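Local coordinates for protein nucleocapsid (Crimean-congo hemorrhagic fever virus, PDB 4AKL) that probably binds double- and single-stranded RNA to package the viral genome, and probably cuts double-stranded DNA without sequence preference, at residues L43-F48 with L67-K72; F124-A129 with A302-V307; A146-K151 with Q467-V472. All coordinates share one frame; numbering follows the deposited sequence. Where two conformers were deposited one is given.

Interaction 1 (L43-F48 with L67-K72); sequences LDRFVF and LVEATK
R45 grips E69 end-on with NH1 and NH2, one nitrogen to each carboxylate oxygen, in a salt bridge that ties the start of helix 45-52 to the closing turn of helix 56-71. The two helices follow each other in the chain across a short connection, so this is the open end of a helical hairpin. NH2 of R45 donates to OE1 of E69 at 2.6 Å, on the syn side but tilted out of the carboxylate plane, and bent at the hydrogen. The second prong, NH1 to OE2, is longer at 3.1 Å; it lies in the guanidinium plane but comes from above the carboxylate. That mismatch reflects the twist between the two flat groups, whose planes are 56° apart.

R45 gets there with a chain extended from CG to NE, then turned at chi4, its CG placed between the backbone N and the carbonyl carbon (chi1 77°). F46 puts the CZ corner of its ring over one guanidinium face, 3.4 Å above its plane and toward the rim, while R45 CG lies over a face of that ring. The F46 ring edge faces E69, its CZ 3.6 Å from OE1, with ring and carboxylate nearly perpendicular. One oxygen therefore takes the R45 NH2 proton and rests against an aromatic edge, which may polarise it further.

Beneath the charges the contact is apolar. L43 splits its methyls: CD2 passes alongside the E69 chain, 3.7 Å from CG, while CD1 reaches CB of A70.

Further out, F46 is bedded against I62, S65 and A66 of helix 56-71 and I436 of helix 425-440, which probably helps hold the ring beside R45. A70 leans on T429 of that long helix, and D44 makes a salt bridge to K432. In the final turn of helix 56-71, T71 OG1 donates to the L67 O at 2.7 Å.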
loop_
_atom_site.group_PDB
_atom_site.type_symbol
_atom_site.label_atom_id
_atom_site.label_comp_id
_atom_site.label_asym_id
_atom_site.label_seq_id
_atom_site.Cartn_x
_atom_site.Cartn_y
_atom_site.Cartn_z
ATOM N N LEU A 43 -9.958 -25.727 -1.391
ATOM C CA LEU A 43 -9.677 -25.404 -2.769
ATOM C C LEU A 43 -8.988 -26.555 -3.506
ATOM O O LEU A 43 -8.586 -26.397 -4.651
ATOM C CB LEU A 43 -8.828 -24.123 -2.830
ATOM C CG LEU A 43 -9.285 -22.878 -2.030
ATOM C CD1 LEU A 43 -8.350 -21.681 -2.272
ATOM C CD2 LEU A 43 -10.703 -22.478 -2.363
ATOM N N ASP A 44 -8.870 -27.708 -2.852
ATOM C CA ASP A 44 -8.168 -28.898 -3.375
ATOM C C ASP A 44 -8.555 -29.209 -4.781
ATOM O O ASP A 44 -7.696 -29.335 -5.650
ATOM C CB ASP A 44 -8.466 -30.166 -2.520
ATOM C CG ASP A 44 -7.648 -30.234 -1.216
ATOM O OD1 ASP A 44 -6.724 -29.434 -1.040
ATOM O OD2 ASP A 44 -7.928 -31.108 -0.352
ATOM N N ARG A 45 -9.858 -29.319 -5.019
ATOM C CA ARG A 45 -10.343 -29.717 -6.325
ATOM C C ARG A 45 -9.844 -28.827 -7.460
ATOM O O ARG A 45 -9.732 -29.288 -8.582
ATOM C CB ARG A 45 -11.875 -29.779 -6.350
ATOM C CG ARG A 45 -12.591 -28.401 -6.437
ATOM C CD ARG A 45 -14.092 -28.647 -6.205
ATOM N NE ARG A 45 -14.903 -27.438 -6.278
ATOM C CZ ARG A 45 -15.116 -26.587 -5.279
ATOM N NH1 ARG A 45 -14.569 -26.757 -4.076
ATOM N NH2 ARG A 45 -15.873 -25.522 -5.488
ATOM N N PHE A 46 -9.537 -27.568 -7.178
ATOM C CA PHE A 46 -9.082 -26.669 -8.242
ATOM C C PHE A 46 -7.666 -27.000 -8.737
ATOM O O PHE A 46 -7.281 -26.573 -9.834
ATOM C CB PHE A 46 -9.170 -25.211 -7.828
ATOM C CG PHE A 46 -10.586 -24.747 -7.498
ATOM C CD1 PHE A 46 -11.487 -24.434 -8.514
ATOM C CD2 PHE A 46 -10.996 -24.609 -6.182
ATOM C CE1 PHE A 46 -12.796 -24.028 -8.220
ATOM C CE2 PHE A 46 -12.291 -24.192 -5.876
ATOM C CZ PHE A 46 -13.200 -23.898 -6.903
ATOM N N VAL A 47 -6.879 -27.750 -7.963
ATOM C CA VAL A 47 -5.557 -28.140 -8.451
ATOM C C VAL A 47 -5.709 -29.185 -9.599
ATOM O O VAL A 47 -5.046 -29.072 -10.641
ATOM C CB VAL A 47 -4.641 -28.675 -7.342
ATOM C CG1 VAL A 47 -3.359 -29.296 -7.958
ATOM C CG2 VAL A 47 -4.304 -27.543 -6.292
ATOM N N PHE A 48 -6.591 -30.161 -9.388
ATOM C CA PHE A 48 -6.795 -31.241 -10.328
ATOM C C PHE A 48 -7.456 -30.727 -11.589
ATOM O O PHE A 48 -7.091 -31.141 -12.657
ATOM C CB PHE A 48 -7.634 -32.380 -9.718
ATOM C CG PHE A 48 -7.081 -32.883 -8.447
ATOM C CD1 PHE A 48 -5.792 -33.376 -8.403
ATOM C CD2 PHE A 48 -7.834 -32.828 -7.263
ATOM C CE1 PHE A 48 -5.254 -33.833 -7.215
ATOM C CE2 PHE A 48 -7.307 -33.279 -6.066
ATOM C CZ PHE A 48 -6.007 -33.787 -6.033
ATOM N N LEU A 67 -10.468 -18.401 -6.359
ATOM C CA LEU A 67 -10.284 -17.142 -5.643
ATOM C C LEU A 67 -11.609 -16.643 -5.025
ATOM O O LEU A 67 -11.668 -16.175 -3.847
ATOM C CB LEU A 67 -9.692 -16.155 -6.624
ATOM C CG LEU A 67 -9.291 -14.767 -6.155
ATOM C CD1 LEU A 67 -8.322 -14.846 -4.949
ATOM C CD2 LEU A 67 -8.683 -14.028 -7.345
ATOM N N VAL A 68 -12.686 -16.745 -5.809
ATOM C CA VAL A 68 -14.008 -16.427 -5.263
ATOM C C VAL A 68 -14.398 -17.380 -4.122
ATOM O O VAL A 68 -14.944 -16.940 -3.096
ATOM C CB VAL A 68 -15.045 -16.425 -6.306
ATOM C CG1 VAL A 68 -16.432 -16.434 -5.651
ATOM C CG2 VAL A 68 -14.790 -15.217 -7.174
ATOM N N GLU A 69 -14.106 -18.655 -4.308
ATOM C CA GLU A 69 -14.402 -19.652 -3.290
ATOM C C GLU A 69 -13.598 -19.383 -2.019
ATOM O O GLU A 69 -14.130 -19.433 -0.924
ATOM C CB GLU A 69 -14.111 -21.040 -3.816
ATOM C CG GLU A 69 -14.337 -22.114 -2.738
ATOM C CD GLU A 69 -15.139 -23.258 -3.197
ATOM O OE1 GLU A 69 -15.684 -23.185 -4.340
ATOM O OE2 GLU A 69 -15.242 -24.254 -2.424
ATOM N N ALA A 70 -12.316 -19.071 -2.198
ATOM C CA ALA A 70 -11.489 -18.651 -1.115
ATOM C C ALA A 70 -12.052 -17.446 -0.313
ATOM O O ALA A 70 -11.805 -17.345 0.882
ATOM C CB ALA A 70 -10.115 -18.301 -1.650
ATOM N N THR A 71 -12.789 -16.549 -0.960
ATOM C CA THR A 71 -13.125 -15.295 -0.366
ATOM C C THR A 71 -14.610 -14.995 -0.170
ATOM O O THR A 71 -14.946 -14.027 0.486
ATOM C CB THR A 71 -12.557 -14.149 -1.237
ATOM O OG1 THR A 71 -13.063 -14.278 -2.533
ATOM C CG2 THR A 71 -11.099 -14.240 -1.360
ATOM N N LYS A 72 -15.472 -15.795 -0.755
ATOM C CA LYS A 72 -16.854 -15.521 -0.802
ATOM C C LYS A 72 -17.467 -15.130 0.580
ATOM O O LYS A 72 -18.241 -14.189 0.658
ATOM C CB LYS A 72 -17.600 -16.786 -1.333
ATOM C CG LYS A 72 -18.819 -16.520 -2.097
ATOM C CD LYS A 72 -19.494 -17.866 -2.496
ATOM C CE LYS A 72 -20.807 -17.711 -3.316
ATOM N NZ LYS A 72 -21.474 -16.367 -3.323
#

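Interaction 2 (F124-A129 with A302-V307); sequences FNYQQA and AQIDTV
Y126 and Q127, adjacent on helix 120-136, address an extended run of backbone from Q303 to D305, with the CA atoms of Q127 and D305 7.8 Å apart. Y126 points its ring straight at that run, and its OH accepts from the backbone N of D305 at 2.8 Å. The D305 N lies near the ring plane and the bond is fairly straight (156°). The same hydroxyl touches CB of D305 and has a further partner in S309 OG, so it joins the strip to the first turn of the next helix.

That helix, 306-316, begins here: D305 is its N-cap, and its OD1 caps a backbone N just past V307. The other carboxylate oxygen, OD2, is held by R134 and by N468; R134 comes from helix 120-136, N468 from the C-terminal loop.

Q127 takes a carbonyl of the strip, that of Q303. Its chain is bent at chi2 (-66°), which brings the amide round so that NE2 meets the O of Q303 at 2.9 Å, almost linear at 171° and in the amide plane. NE2 also donates to the G301 O. The other amide atom, OE1, accepts from a water at 2.7 Å, and this water donates its second proton to the Q303 O, which therefore receives two bonds.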
loop_
_atom_site.group_PDB
_atom_site.type_symbol
_atom_site.label_atom_id
_atom_site.label_comp_id
_atom_site.label_asym_id
_atom_site.label_seq_id
_atom_site.Cartn_x
_atom_site.Cartn_y
_atom_site.Cartn_z
ATOM N N PHE A 124 6.151 9.247 -2.210
ATOM C CA PHE A 124 6.106 9.750 -0.826
ATOM C C PHE A 124 4.890 10.587 -0.567
ATOM O O PHE A 124 4.250 10.409 0.464
ATOM C CB PHE A 124 7.348 10.553 -0.471
ATOM C CG PHE A 124 8.583 9.724 -0.278
ATOM C CD1 PHE A 124 8.526 8.359 0.044
ATOM C CD2 PHE A 124 9.816 10.314 -0.390
ATOM C CE1 PHE A 124 9.704 7.631 0.230
ATOM C CE2 PHE A 124 10.977 9.575 -0.200
ATOM C CZ PHE A 124 10.905 8.230 0.110
ATOM N N ASN A 125 4.545 11.481 -1.516
ATOM C CA ASN A 125 3.384 12.325 -1.396
ATOM C C ASN A 125 2.093 11.503 -1.264
ATOM O O ASN A 125 1.210 11.849 -0.472
ATOM C CB ASN A 125 3.316 13.289 -2.592
ATOM C CG ASN A 125 2.107 14.242 -2.538
ATOM O OD1 ASN A 125 0.950 13.825 -2.687
ATOM N ND2 ASN A 125 2.379 15.526 -2.346
ATOM N N TYR A 126 1.992 10.403 -2.030
ATOM C CA TYR A 126 0.809 9.582 -1.976
ATOM C C TYR A 126 0.696 8.924 -0.585
ATOM O O TYR A 126 -0.362 8.855 -0.031
ATOM C CB TYR A 126 0.858 8.493 -3.093
ATOM C CG TYR A 126 -0.060 7.318 -2.856
ATOM C CD1 TYR A 126 0.348 6.252 -2.118
ATOM C CD2 TYR A 126 -1.337 7.295 -3.367
ATOM C CE1 TYR A 126 -0.499 5.142 -1.899
ATOM C CE2 TYR A 126 -2.218 6.189 -3.144
ATOM C CZ TYR A 126 -1.782 5.120 -2.403
ATOM O OH TYR A 126 -2.585 3.981 -2.162
ATOM N N GLN A 127 1.799 8.420 -0.043
ATOM C CA GLN A 127 1.752 7.767 1.275
ATOM C C GLN A 127 1.339 8.756 2.338
ATOM O O GLN A 127 0.480 8.453 3.176
ATOM C CB GLN A 127 3.087 7.098 1.634
ATOM C CG GLN A 127 3.509 5.963 0.639
ATOM C CD GLN A 127 2.597 4.724 0.629
ATOM O OE1 GLN A 127 1.825 4.461 1.573
ATOM N NE2 GLN A 127 2.692 3.948 -0.455
ATOM N N GLN A 128 1.895 9.959 2.286
ATOM C CA GLN A 128 1.545 10.987 3.285
ATOM C C GLN A 128 0.104 11.408 3.117
ATOM O O GLN A 128 -0.608 11.653 4.126
ATOM C CB GLN A 128 2.498 12.215 3.186
ATOM C CG GLN A 128 3.976 11.874 3.461
ATOM C CD GLN A 128 4.184 10.916 4.722
ATOM O OE1 GLN A 128 4.695 9.765 4.608
ATOM N NE2 GLN A 128 3.753 11.390 5.879
ATOM N N ALA A 129 -0.338 11.504 1.851
ATOM C CA ALA A 129 -1.716 11.848 1.576
ATOM C C ALA A 129 -2.711 10.809 2.150
ATOM O O ALA A 129 -3.759 11.172 2.640
ATOM C CB ALA A 129 -1.948 12.073 0.087
ATOM N N ALA A 302 5.694 2.130 -2.873
ATOM C CA ALA A 302 4.704 1.678 -3.853
ATOM C C ALA A 302 3.566 0.850 -3.260
ATOM O O ALA A 302 2.673 0.471 -4.006
ATOM C CB ALA A 302 5.381 0.896 -4.980
ATOM N N GLN A 303 3.589 0.544 -1.953
ATOM C CA GLN A 303 2.527 -0.283 -1.347
ATOM C C GLN A 303 1.208 0.443 -1.412
ATOM O O GLN A 303 1.094 1.600 -0.975
ATOM C CB GLN A 303 2.816 -0.625 0.128
ATOM C CG GLN A 303 3.672 -1.868 0.336
ATOM C CD GLN A 303 4.123 -2.019 1.763
ATOM O OE1 GLN A 303 3.473 -1.512 2.705
ATOM N NE2 GLN A 303 5.238 -2.700 1.947
ATOM N N ILE A 304 0.209 -0.224 -1.937
ATOM C CA ILE A 304 -1.074 0.397 -2.100
ATOM C C ILE A 304 -1.755 0.556 -0.712
ATOM O O ILE A 304 -1.667 -0.302 0.123
ATOM C CB ILE A 304 -1.881 -0.363 -3.164
ATOM C CG1 ILE A 304 -3.227 0.313 -3.363
ATOM C CG2 ILE A 304 -2.042 -1.865 -2.809
ATOM C CD1 ILE A 304 -3.924 -0.175 -4.683
ATOM N N ASP A 305 -2.370 1.704 -0.486
ATOM C CA ASP A 305 -3.300 1.848 0.561
ATOM C C ASP A 305 -4.663 1.589 -0.057
ATOM O O ASP A 305 -5.203 2.426 -0.815
ATOM C CB ASP A 305 -3.234 3.248 1.173
ATOM C CG ASP A 305 -4.180 3.398 2.365
ATOM O OD1 ASP A 305 -5.195 2.684 2.386
ATOM O OD2 ASP A 305 -3.893 4.227 3.285
ATOM N N THR A 306 -5.221 0.440 0.275
ATOM C CA THR A 306 -6.380 -0.097 -0.396
ATOM C C THR A 306 -7.584 0.809 -0.297
ATOM O O THR A 306 -8.233 1.086 -1.287
ATOM C CB THR A 306 -6.697 -1.530 0.128
ATOM O OG1 THR A 306 -5.609 -2.379 -0.217
ATOM C CG2 THR A 306 -8.009 -2.149 -0.462
ATOM N N VAL A 307 -7.875 1.293 0.884
ATOM C CA VAL A 307 -9.024 2.105 1.022
ATOM C C VAL A 307 -8.807 3.511 0.412
ATOM O O VAL A 307 -9.700 4.039 -0.248
ATOM C CB VAL A 307 -9.537 2.126 2.491
ATOM C CG1 VAL A 307 -8.620 2.916 3.390
ATOM C CG2 VAL A 307 -10.982 2.708 2.513
HETATM O O HOH W 1 0.402 2.191 1.658
#

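Interaction 3 (A146-K151 with Q467-V472); sequences AALSNK and QNAYNV
A147 and N468 are bridged backbone to backbone in parallel register, a single beta bridge between two loops. N468 N donates to the A146 O at 3.2 Å, and L148 N to the N468 O at 2.7 Å, nearly head-on to the carbonyl. The dense part follows: L148 turns its side chain into the other loop, where CB is pressed to 3.5 Å from V472 CG2, closer than usual for two carbons. CD1 of L148 lies across the Q467 side chain, whose amide is held by Q463 and A143, and also meets A469 CB.

Past L148 the contact thins into solvent. S149, N150 and K151 are exposed, their side chains starting off away from the partner. S149 and N150 meet it through CA-H...O contacts such as V472 CA to N150 O, 3.3 Å; K151 touches V472 CG1 through its backbone.

The second loop has a type I turn from A469 to V472 and an Asx turn, N468 OD1 accepting from Y470 N at 2.8 Å. A water lies between L148 O, N468 OD1 and N471 N. Both direct hydrogen bonds are main-chain to main-chain, so polar recognition runs through the backbone, while L148 and V472 supply apolar packing.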
loop_
_atom_site.group_PDB
_atom_site.type_symbol
_atom_site.label_atom_id
_atom_site.label_comp_id
_atom_site.label_asym_id
_atom_site.label_seq_id
_atom_site.Cartn_x
_atom_site.Cartn_y
_atom_site.Cartn_z
ATOM N N ALA A 146 -6.590 0.899 11.443
ATOM C CA ALA A 146 -5.469 1.736 11.883
ATOM C C ALA A 146 -4.345 1.768 10.890
ATOM O O ALA A 146 -4.254 0.905 10.005
ATOM C CB ALA A 146 -4.904 1.238 13.298
ATOM N N ALA A 147 -3.494 2.793 11.041
ATOM C CA ALA A 147 -2.188 2.846 10.373
ATOM C C ALA A 147 -1.208 2.132 11.276
ATOM O O ALA A 147 -1.006 2.527 12.404
ATOM C CB ALA A 147 -1.758 4.283 10.130
ATOM N N LEU A 148 -0.615 1.067 10.781
ATOM C CA LEU A 148 0.321 0.258 11.547
ATOM C C LEU A 148 1.653 0.934 11.615
ATOM O O LEU A 148 2.048 1.629 10.691
ATOM C CB LEU A 148 0.484 -1.130 10.916
ATOM C CG LEU A 148 -0.771 -2.007 11.025
ATOM C CD1 LEU A 148 -0.679 -3.219 10.132
ATOM C CD2 LEU A 148 -0.978 -2.401 12.446
ATOM N N SER A 149 2.328 0.735 12.747
ATOM C CA SER A 149 3.618 1.363 13.002
ATOM C C SER A 149 4.565 0.515 13.852
ATOM O O SER A 149 5.562 1.026 14.321
ATOM C CB SER A 149 3.389 2.666 13.735
ATOM O OG SER A 149 3.228 2.406 15.146
ATOM N N ASN A 150 4.245 -0.768 14.057
ATOM C CA ASN A 150 5.129 -1.668 14.810
ATOM C C ASN A 150 6.139 -2.213 13.769
ATOM O O ASN A 150 6.429 -1.485 12.782
ATOM C CB ASN A 150 4.311 -2.745 15.539
ATOM C CG ASN A 150 3.798 -2.287 16.910
ATOM O OD1 ASN A 150 3.711 -1.060 17.229
ATOM N ND2 ASN A 150 3.465 -3.285 17.756
ATOM N N LYS A 151 6.670 -3.432 13.978
ATOM C CA LYS A 151 7.641 -4.061 13.079
ATOM C C LYS A 151 7.038 -5.306 12.410
ATOM O O LYS A 151 5.997 -5.831 12.863
ATOM C CB LYS A 151 8.900 -4.454 13.864
ATOM C CG LYS A 151 9.652 -3.268 14.489
ATOM C CD LYS A 151 10.892 -3.707 15.280
ATOM C CE LYS A 151 11.616 -2.493 15.870
ATOM N NZ LYS A 151 11.983 -1.508 14.793
ATOM N N GLN A 467 -6.184 -1.841 7.069
ATOM C CA GLN A 467 -4.972 -1.345 7.690
ATOM C C GLN A 467 -4.015 -0.792 6.675
ATOM O O GLN A 467 -3.911 -1.310 5.600
ATOM C CB GLN A 467 -4.272 -2.462 8.492
ATOM C CG GLN A 467 -4.896 -2.682 9.819
ATOM C CD GLN A 467 -4.614 -4.039 10.426
ATOM O OE1 GLN A 467 -4.202 -5.003 9.735
ATOM N NE2 GLN A 467 -4.857 -4.140 11.728
ATOM N N ASN A 468 -3.332 0.280 7.022
ATOM C CA ASN A 468 -2.252 0.861 6.215
ATOM C C ASN A 468 -0.999 0.408 6.890
ATOM O O ASN A 468 -0.870 0.537 8.139
ATOM C CB ASN A 468 -2.392 2.383 6.154
ATOM C CG ASN A 468 -1.118 3.117 5.629
ATOM O OD1 ASN A 468 0.008 2.940 6.144
ATOM N ND2 ASN A 468 -1.316 3.964 4.635
ATOM N N ALA A 469 -0.053 -0.122 6.114
ATOM C CA ALA A 469 1.178 -0.679 6.715
ATOM C C ALA A 469 2.440 0.051 6.261
ATOM O O ALA A 469 3.558 -0.498 6.399
ATOM C CB ALA A 469 1.282 -2.202 6.426
ATOM N N TYR A 470 2.278 1.278 5.757
ATOM C CA TYR A 470 3.411 2.052 5.278
ATOM C C TYR A 470 4.504 2.223 6.345
ATOM O O TYR A 470 5.651 2.038 5.999
ATOM C CB TYR A 470 3.007 3.441 4.725
ATOM C CG TYR A 470 4.225 4.253 4.248
ATOM C CD1 TYR A 470 5.050 3.748 3.263
ATOM C CD2 TYR A 470 4.543 5.511 4.776
ATOM C CE1 TYR A 470 6.143 4.431 2.814
ATOM C CE2 TYR A 470 5.660 6.221 4.306
ATOM C CZ TYR A 470 6.449 5.656 3.322
ATOM O OH TYR A 470 7.558 6.268 2.807
ATOM N N ASN A 471 4.148 2.546 7.605
ATOM C CA ASN A 471 5.148 2.757 8.720
ATOM C C ASN A 471 5.575 1.523 9.515
ATOM O O ASN A 471 6.087 1.646 10.593
ATOM C CB ASN A 471 4.637 3.826 9.726
ATOM C CG ASN A 471 4.540 5.164 9.117
ATOM O OD1 ASN A 471 5.493 5.628 8.485
ATOM N ND2 ASN A 471 3.398 5.820 9.285
ATOM N N VAL A 472 5.324 0.338 8.978
ATOM C CA VAL A 472 5.817 -0.918 9.538
ATOM C C VAL A 472 7.289 -1.017 9.075
ATOM O O VAL A 472 7.598 -0.777 7.893
ATOM C CB VAL A 472 4.928 -2.146 9.110
ATOM C CG1 VAL A 472 5.613 -3.413 9.356
ATOM C CG2 VAL A 472 3.632 -2.132 9.864
HETATM O O HOH W 2 1.404 2.886 8.488
#

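Interactions 2 and 3 are neighbours, their centres 12 Å apart, and they touch directly. D305 OD2 and N468 ND2 are 2.9 Å apart, a probable hydrogen bond that joins the helix cap to the bridged loop, and Y470 packs against F124, Q127 and Q128 on helix 120-136. Their segments alternate along the chain. The centre of interaction 3 lies 10 Å from that of the chain. Interaction 1 stands apart at the periphery, about 31 Å from interaction 2 and 30 Å from interaction 3 between centres; its nearest atoms are about 13 Å and 16 Å away, with no touch. The DEVD motif, D266 to D269, falls in sequence between the two segments of interaction 2, and also of interaction 3.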